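Local coordinates for protein 1-pyrroline-5-carboxylate dehydrogenase (PDB 1UZB) that probably oxidises glutamate semialdehyde, the open form of 1-pyrroline-5-carboxylate, to glutamate with a nicotinamide cofactor, at residues A[198-210]-A[228-240]. Residues are numbered along the deposited sequence; the frame is centred on the assembly and turned at random.
Sequences VAVGNTVIAKPAE and FPPGVVNFLPGVG
The side-chain amide of Asn234 meets Val204 O across two neighbouring strands, in a contact that illustrates how a beta-alpha-beta unit is tied together beyond its strand ladder. Strands 203-207 and 233-235 run parallel, joined by helix 213-226, in the sheet of the Rossmann-like dinucleotide-binding domain expected of aldehyde dehydrogenases. In the ladder Val204 N bonds to Val232 O, Asn234 N to Val204 O, Ala206 N to Asn234 O, and Leu236 N to Ala206 O.

Asn234 adds a side-chain link. Its CG lies anti to the carbonyl carbon (chi1 -54°), which brings ND2 back over the ladder to give two hydrogen bonds, to Val204 O at 3.1 Å and to Gly231 O at 2.9 Å, reaching each from above the carbonyl plane; Val204 O thus accepts both nitrogens of Asn234, and OD1 accepts from Gly43 N. A leucine here would probably leave Gly231 O and Gly43 N without their side-chain partners and take from Val204 O its second donor.

Phe235, whose side chain leaves the sheet on the face opposite that of Asn234, meets Pro208 CG at CE2, 3.5 Å; Pro208 CG also touches Pro237 CB, while Pro237 CD lies over one ring face, offset toward the rim.

Beyond the strands, Lys207 NZ reaches Gly240 O directly, at 3.2 Å, and through a bridging water. The extended Glu210 side chain ends with OE1 accepting from Gly240 N at 2.7 Å, a nearly straight bond (173°).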
ATOM      1  N   VAL A 198       2.876  21.361 -20.611  1.00  4.61           N
ATOM      2  CA  VAL A 198       2.085  20.736 -21.667  1.00  4.35           C
ATOM      3  C   VAL A 198       1.579  19.344 -21.294  1.00  5.28           C
ATOM      4  O   VAL A 198       0.459  18.974 -21.639  1.00  4.55           O
ATOM      5  CB  VAL A 198       2.910  20.655 -22.978  1.00  5.05           C
ATOM      6  CG1 VAL A 198       2.240  19.728 -23.985  1.00  7.13           C
ATOM      7  CG2 VAL A 198       3.060  22.049 -23.569  1.00  5.91           C
ATOM      8  N   ALA A 199       2.396  18.580 -20.580  1.00  5.13           N
ATOM      9  CA  ALA A 199       2.022  17.225 -20.190  1.00  5.20           C
ATOM     10  C   ALA A 199       0.691  17.155 -19.454  1.00  5.05           C
ATOM     11  O   ALA A 199      -0.108  16.241 -19.683  1.00  5.71           O
ATOM     12  CB  ALA A 199       3.119  16.613 -19.327  1.00  6.13           C
ATOM     13  N   VAL A 200       0.446  18.123 -18.578  1.00  4.67           N
ATOM     14  CA  VAL A 200      -0.783  18.126 -17.802  1.00  5.01           C
ATOM     15  C   VAL A 200      -1.934  18.929 -18.398  1.00  4.84           C
ATOM     16  O   VAL A 200      -2.941  19.161 -17.727  1.00  6.06           O
ATOM     17  CB  VAL A 200      -0.522  18.596 -16.348  1.00  5.27           C
ATOM     18  CG1 VAL A 200       0.391  17.601 -15.643  1.00  7.15           C
ATOM     19  CG2 VAL A 200       0.087  19.991 -16.344  1.00  6.82           C
ATOM     20  N   GLY A 201      -1.791  19.369 -19.647  1.00  4.24           N
ATOM     21  CA  GLY A 201      -2.893  20.072 -20.282  1.00  4.71           C
ATOM     22  C   GLY A 201      -2.773  21.541 -20.624  1.00  4.75           C
ATOM     23  O   GLY A 201      -3.727  22.121 -21.137  1.00  4.98           O
ATOM     24  N   ASN A 202      -1.634  22.159 -20.336  1.00  4.24           N
ATOM     25  CA  ASN A 202      -1.452  23.568 -20.670  1.00  4.31           C
ATOM     26  C   ASN A 202      -0.917  23.660 -22.093  1.00  4.60           C
ATOM     27  O   ASN A 202      -0.533  22.651 -22.693  1.00  5.51           O
ATOM     28  CB  ASN A 202      -0.435  24.212 -19.725  1.00  4.32           C
ATOM     29  CG  ASN A 202      -0.889  24.212 -18.285  1.00  3.71           C
ATOM     30  OD1 ASN A 202      -1.716  25.030 -17.882  1.00  4.47           O
ATOM     31  ND2 ASN A 202      -0.353  23.287 -17.496  1.00  5.01           N
ATOM     32  N   THR A 203      -0.909  24.872 -22.642  1.00  4.14           N
ATOM     33  CA  THR A 203      -0.351  25.096 -23.969  1.00  5.07           C
ATOM     34  C   THR A 203       0.744  26.140 -23.770  1.00  5.14           C
ATOM     35  O   THR A 203       0.684  26.951 -22.838  1.00  5.74           O
ATOM     36  CB  THR A 203      -1.409  25.552 -24.989  1.00  5.10           C
ATOM     37  OG1 THR A 203      -2.026  26.763 -24.546  1.00  5.57           O
ATOM     38  CG2 THR A 203      -2.462  24.462 -25.163  1.00  5.71           C
ATOM     39  N   VAL A 204       1.749  26.113 -24.640  1.00  5.31           N
ATOM     40  CA  VAL A 204       2.899  26.985 -24.481  1.00  5.97           C
ATOM     41  C   VAL A 204       3.406  27.729 -25.710  1.00  5.91           C
ATOM     42  O   VAL A 204       3.337  27.233 -26.838  1.00  6.96           O
ATOM     43  CB  VAL A 204       4.084  26.141 -23.913  1.00  5.72           C
ATOM     44  CG1 VAL A 204       5.394  26.913 -23.975  1.00  7.62           C
ATOM     45  CG2 VAL A 204       3.778  25.721 -22.488  1.00  6.81           C
ATOM     46  N   ILE A 205       3.901  28.938 -25.464  1.00  6.12           N
ATOM     47  CA  ILE A 205       4.538  29.756 -26.487  1.00  6.11           C
ATOM     48  C   ILE A 205       5.970  29.808 -25.952  1.00  6.47           C
ATOM     49  O   ILE A 205       6.212  30.320 -24.859  1.00  6.96           O
ATOM     50  CB  ILE A 205       3.966  31.184 -26.553  1.00  7.69           C
ATOM     51  CG1 ILE A 205       2.482  31.134 -26.924  1.00  8.47           C
ATOM     52  CG2 ILE A 205       4.733  31.995 -27.589  1.00  9.24           C
ATOM     53  CD1 ILE A 205       1.818  32.497 -26.962  1.00 11.98           C
ATOM     54  N   ALA A 206       6.914  29.255 -26.706  1.00  6.67           N
ATOM     55  CA  ALA A 206       8.300  29.213 -26.259  1.00  7.52           C
ATOM     56  C   ALA A 206       9.229  30.165 -26.985  1.00  7.36           C
ATOM     57  O   ALA A 206       9.252  30.211 -28.219  1.00  7.89           O
ATOM     58  CB  ALA A 206       8.835  27.788 -26.377  1.00  8.42           C
ATOM     59  N   LYS A 207       9.990  30.932 -26.210  1.00  7.00           N
ATOM     60  CA  LYS A 207      10.959  31.857 -26.769  1.00  9.42           C
ATOM     61  C   LYS A 207      12.345  31.317 -26.455  1.00  8.94           C
ATOM     62  O   LYS A 207      12.776  31.316 -25.301  1.00  8.35           O
ATOM     63  CB  LYS A 207      10.833  33.257 -26.161  1.00 10.65           C
ATOM     64  CG  LYS A 207      11.773  34.253 -26.840  1.00 14.67           C
ATOM     65  CD  LYS A 207      12.280  35.335 -25.906  1.00 19.72           C
ATOM     66  CE  LYS A 207      13.369  36.153 -26.592  1.00 21.55           C
ATOM     67  NZ  LYS A 207      13.947  37.200 -25.706  1.00 24.13           N
ATOM     68  N   PRO A 208      13.055  30.826 -27.475  1.00  8.36           N
ATOM     69  CA  PRO A 208      14.400  30.295 -27.250  1.00  8.76           C
ATOM     70  C   PRO A 208      15.355  31.453 -27.005  1.00  8.78           C
ATOM     71  O   PRO A 208      15.044  32.597 -27.341  1.00  8.43           O
ATOM     72  CB  PRO A 208      14.706  29.584 -28.560  1.00  8.67           C
ATOM     73  CG  PRO A 208      14.005  30.465 -29.570  1.00  7.67           C
ATOM     74  CD  PRO A 208      12.677  30.733 -28.898  1.00  8.54           C
ATOM     75  N   ALA A 209      16.504  31.168 -26.403  1.00  8.16           N
ATOM     76  CA  ALA A 209      17.500  32.204 -26.173  1.00  7.98           C
ATOM     77  C   ALA A 209      18.092  32.514 -27.550  1.00  8.69           C
ATOM     78  O   ALA A 209      18.233  31.617 -28.382  1.00  8.78           O
ATOM     79  CB  ALA A 209      18.577  31.695 -25.226  1.00  6.99           C
ATOM     80  N   GLU A 210      18.426  33.778 -27.788  1.00  8.83           N
ATOM     81  CA  GLU A 210      18.974  34.200 -29.079  1.00  9.83           C
ATOM     82  C   GLU A 210      20.150  33.383 -29.603  1.00  9.95           C
ATOM     83  O   GLU A 210      20.233  33.110 -30.799  1.00 10.20           O
ATOM     84  CB  GLU A 210      19.407  35.668 -29.027  1.00 12.65           C
ATOM     85  CG  GLU A 210      18.302  36.661 -28.741  1.00 16.36           C
ATOM     86  CD  GLU A 210      18.779  38.097 -28.875  1.00 18.30           C
ATOM     87  OE1 GLU A 210      18.053  39.007 -28.432  1.00 21.26           O
ATOM     88  OE2 GLU A 210      19.877  38.312 -29.432  1.00 20.54           O
ATOM     89  N   PHE A 228       1.970  16.769 -31.813  1.00  7.04           N
ATOM     90  CA  PHE A 228       1.253  17.639 -30.886  1.00  7.26           C
ATOM     91  C   PHE A 228       0.233  18.428 -31.705  1.00  7.71           C
ATOM     92  O   PHE A 228       0.555  18.951 -32.772  1.00  8.91           O
ATOM     93  CB  PHE A 228       2.216  18.598 -30.185  1.00  6.91           C
ATOM     94  CG  PHE A 228       2.971  17.973 -29.047  1.00  7.22           C
ATOM     95  CD1 PHE A 228       2.379  17.835 -27.797  1.00  8.88           C
ATOM     96  CD2 PHE A 228       4.264  17.494 -29.231  1.00  8.53           C
ATOM     97  CE1 PHE A 228       3.061  17.228 -26.746  1.00  9.26           C
ATOM     98  CE2 PHE A 228       4.956  16.884 -28.185  1.00  9.63           C
ATOM     99  CZ  PHE A 228       4.353  16.751 -26.941  1.00  9.64           C
ATOM    100  N   PRO A 229      -1.018  18.503 -31.228  1.00  7.65           N
ATOM    101  CA  PRO A 229      -2.057  19.241 -31.955  1.00  8.36           C
ATOM    102  C   PRO A 229      -1.669  20.695 -32.205  1.00  8.03           C
ATOM    103  O   PRO A 229      -0.915  21.291 -31.436  1.00  7.08           O
ATOM    104  CB  PRO A 229      -3.270  19.120 -31.038  1.00  8.51           C
ATOM    105  CG  PRO A 229      -3.049  17.791 -30.368  1.00  8.56           C
ATOM    106  CD  PRO A 229      -1.577  17.826 -30.044  1.00  8.25           C
ATOM    107  N   PRO A 230      -2.186  21.288 -33.289  1.00  8.31           N
ATOM    108  CA  PRO A 230      -1.864  22.681 -33.602  1.00  8.45           C
ATOM    109  C   PRO A 230      -2.130  23.621 -32.430  1.00  7.13           C
ATOM    110  O   PRO A 230      -3.184  23.550 -31.794  1.00  8.43           O
ATOM    111  CB  PRO A 230      -2.771  22.981 -34.793  1.00  8.83           C
ATOM    112  CG  PRO A 230      -2.869  21.649 -35.476  1.00 12.24           C
ATOM    113  CD  PRO A 230      -3.075  20.710 -34.313  1.00 10.07           C
ATOM    114  N   GLY A 231      -1.161  24.486 -32.151  1.00  8.07           N
ATOM    115  CA  GLY A 231      -1.306  25.446 -31.072  1.00  6.05           C
ATOM    116  C   GLY A 231      -0.841  25.008 -29.692  1.00  6.19           C
ATOM    117  O   GLY A 231      -0.638  25.855 -28.825  1.00  6.13           O
ATOM    118  N   VAL A 232      -0.668  23.706 -29.474  1.00  6.57           N
ATOM    119  CA  VAL A 232      -0.241  23.227 -28.162  1.00  5.30           C
ATOM    120  C   VAL A 232       1.161  23.728 -27.804  1.00  6.72           C
ATOM    121  O   VAL A 232       1.405  24.125 -26.664  1.00  6.26           O
ATOM    122  CB  VAL A 232      -0.334  21.687 -28.092  1.00  3.93           C
ATOM    123  CG1 VAL A 232       0.220  21.179 -26.773  1.00  4.78           C
ATOM    124  CG2 VAL A 232      -1.793  21.268 -28.228  1.00  7.05           C
ATOM    125  N   VAL A 233       2.075  23.712 -28.772  1.00  5.51           N
ATOM    126  CA  VAL A 233       3.428  24.233 -28.572  1.00  5.74           C
ATOM    127  C   VAL A 233       3.753  25.154 -29.746  1.00  5.48           C
ATOM    128  O   VAL A 233       3.491  24.816 -30.912  1.00  6.57           O
ATOM    129  CB  VAL A 233       4.508  23.120 -28.468  1.00  6.30           C
ATOM    130  CG1 VAL A 233       4.349  22.363 -27.148  1.00  6.96           C
ATOM    131  CG2 VAL A 233       4.424  22.179 -29.657  1.00  7.19           C
ATOM    132  N   ASN A 234       4.320  26.315 -29.432  1.00  5.98           N
ATOM    133  CA  ASN A 234       4.653  27.314 -30.439  1.00  5.96           C
ATOM    134  C   ASN A 234       6.074  27.821 -30.213  1.00  6.63           C
ATOM    135  O   ASN A 234       6.509  28.012 -29.073  1.00  7.24           O
ATOM    136  CB  ASN A 234       3.629  28.449 -30.367  1.00  7.67           C
ATOM    137  CG  ASN A 234       2.196  27.936 -30.471  1.00  6.27           C
ATOM    138  OD1 ASN A 234       1.668  27.725 -31.566  1.00  6.84           O
ATOM    139  ND2 ASN A 234       1.572  27.704 -29.322  1.00  6.59           N
ATOM    140  N   PHE A 235       6.782  28.036 -31.317  1.00  7.40           N
ATOM    141  CA  PHE A 235       8.183  28.454 -31.333  1.00  6.88           C
ATOM    142  C   PHE A 235       8.340  29.886 -31.841  1.00  7.27           C
ATOM    143  O   PHE A 235       8.072  30.161 -33.013  1.00  7.11           O
ATOM    144  CB  PHE A 235       8.933  27.469 -32.238  1.00  8.20           C
ATOM    145  CG  PHE A 235      10.402  27.742 -32.387  1.00  7.04           C
ATOM    146  CD1 PHE A 235      10.941  27.975 -33.649  1.00  7.33           C
ATOM    147  CD2 PHE A 235      11.257  27.696 -31.293  1.00  7.73           C
ATOM    148  CE1 PHE A 235      12.306  28.151 -33.822  1.00  7.21           C
ATOM    149  CE2 PHE A 235      12.630  27.872 -31.456  1.00  8.54           C
ATOM    150  CZ  PHE A 235      13.153  28.099 -32.725  1.00  6.87           C
ATOM    151  N   LEU A 236       8.789  30.783 -30.963  1.00  6.67           N
ATOM    152  CA  LEU A 236       8.953  32.190 -31.313  1.00  7.71           C
ATOM    153  C   LEU A 236      10.321  32.816 -31.070  1.00  9.01           C
ATOM    154  O   LEU A 236      10.498  33.604 -30.135  1.00  9.21           O
ATOM    155  CB  LEU A 236       7.904  33.043 -30.589  1.00  9.24           C
ATOM    156  CG  LEU A 236       6.423  32.838 -30.920  1.00 10.20           C
ATOM    157  CD1 LEU A 236       5.597  33.907 -30.213  1.00 12.46           C
ATOM    158  CD2 LEU A 236       6.207  32.925 -32.423  1.00 11.88           C
ATOM    159  N   PRO A 237      11.314  32.465 -31.896  1.00  9.02           N
ATOM    160  CA  PRO A 237      12.641  33.058 -31.709  1.00  9.72           C
ATOM    161  C   PRO A 237      12.522  34.564 -31.955  1.00 11.37           C
ATOM    162  O   PRO A 237      11.742  34.996 -32.809  1.00 11.08           O
ATOM    163  CB  PRO A 237      13.491  32.353 -32.768  1.00  9.54           C
ATOM    164  CG  PRO A 237      12.480  31.964 -33.829  1.00  9.26           C
ATOM    165  CD  PRO A 237      11.313  31.492 -33.001  1.00  9.20           C
ATOM    166  N   GLY A 238      13.275  35.357 -31.198  1.00 11.90           N
ATOM    167  CA  GLY A 238      13.222  36.799 -31.358  1.00 14.39           C
ATOM    168  C   GLY A 238      14.464  37.504 -30.849  1.00 14.77           C
ATOM    169  O   GLY A 238      15.269  36.922 -30.125  1.00 15.71           O
ATOM    170  N   VAL A 239      14.617  38.767 -31.233  1.00 15.27           N
ATOM    171  CA  VAL A 239      15.765  39.563 -30.820  1.00 17.15           C
ATOM    172  C   VAL A 239      15.334  40.637 -29.829  1.00 16.73           C
ATOM    173  O   VAL A 239      14.350  41.337 -30.049  1.00 17.49           O
ATOM    174  CB  VAL A 239      16.430  40.252 -32.031  1.00 17.81           C
ATOM    175  CG1 VAL A 239      17.572  41.147 -31.564  1.00 18.93           C
ATOM    176  CG2 VAL A 239      16.938  39.206 -33.007  1.00 18.93           C
ATOM    177  N   GLY A 240      16.075  40.761 -28.734  1.00 17.17           N
ATOM    178  CA  GLY A 240      15.743  41.768 -27.746  1.00 17.37           C
ATOM    179  C   GLY A 240      14.593  41.381 -26.836  1.00 17.90           C
ATOM    180  O   GLY A 240      14.162  40.230 -26.814  1.00 17.72           O
TER
HETATM  181  O   HOH W   1      12.124  38.971 -25.228  1.00 22.59           O
HETATM  182  O   HOH W   2      15.744  37.805 -27.568  1.00 38.37           O
HETATM  183  O   HOH W   3      15.242  34.196 -29.507  1.00 13.82           O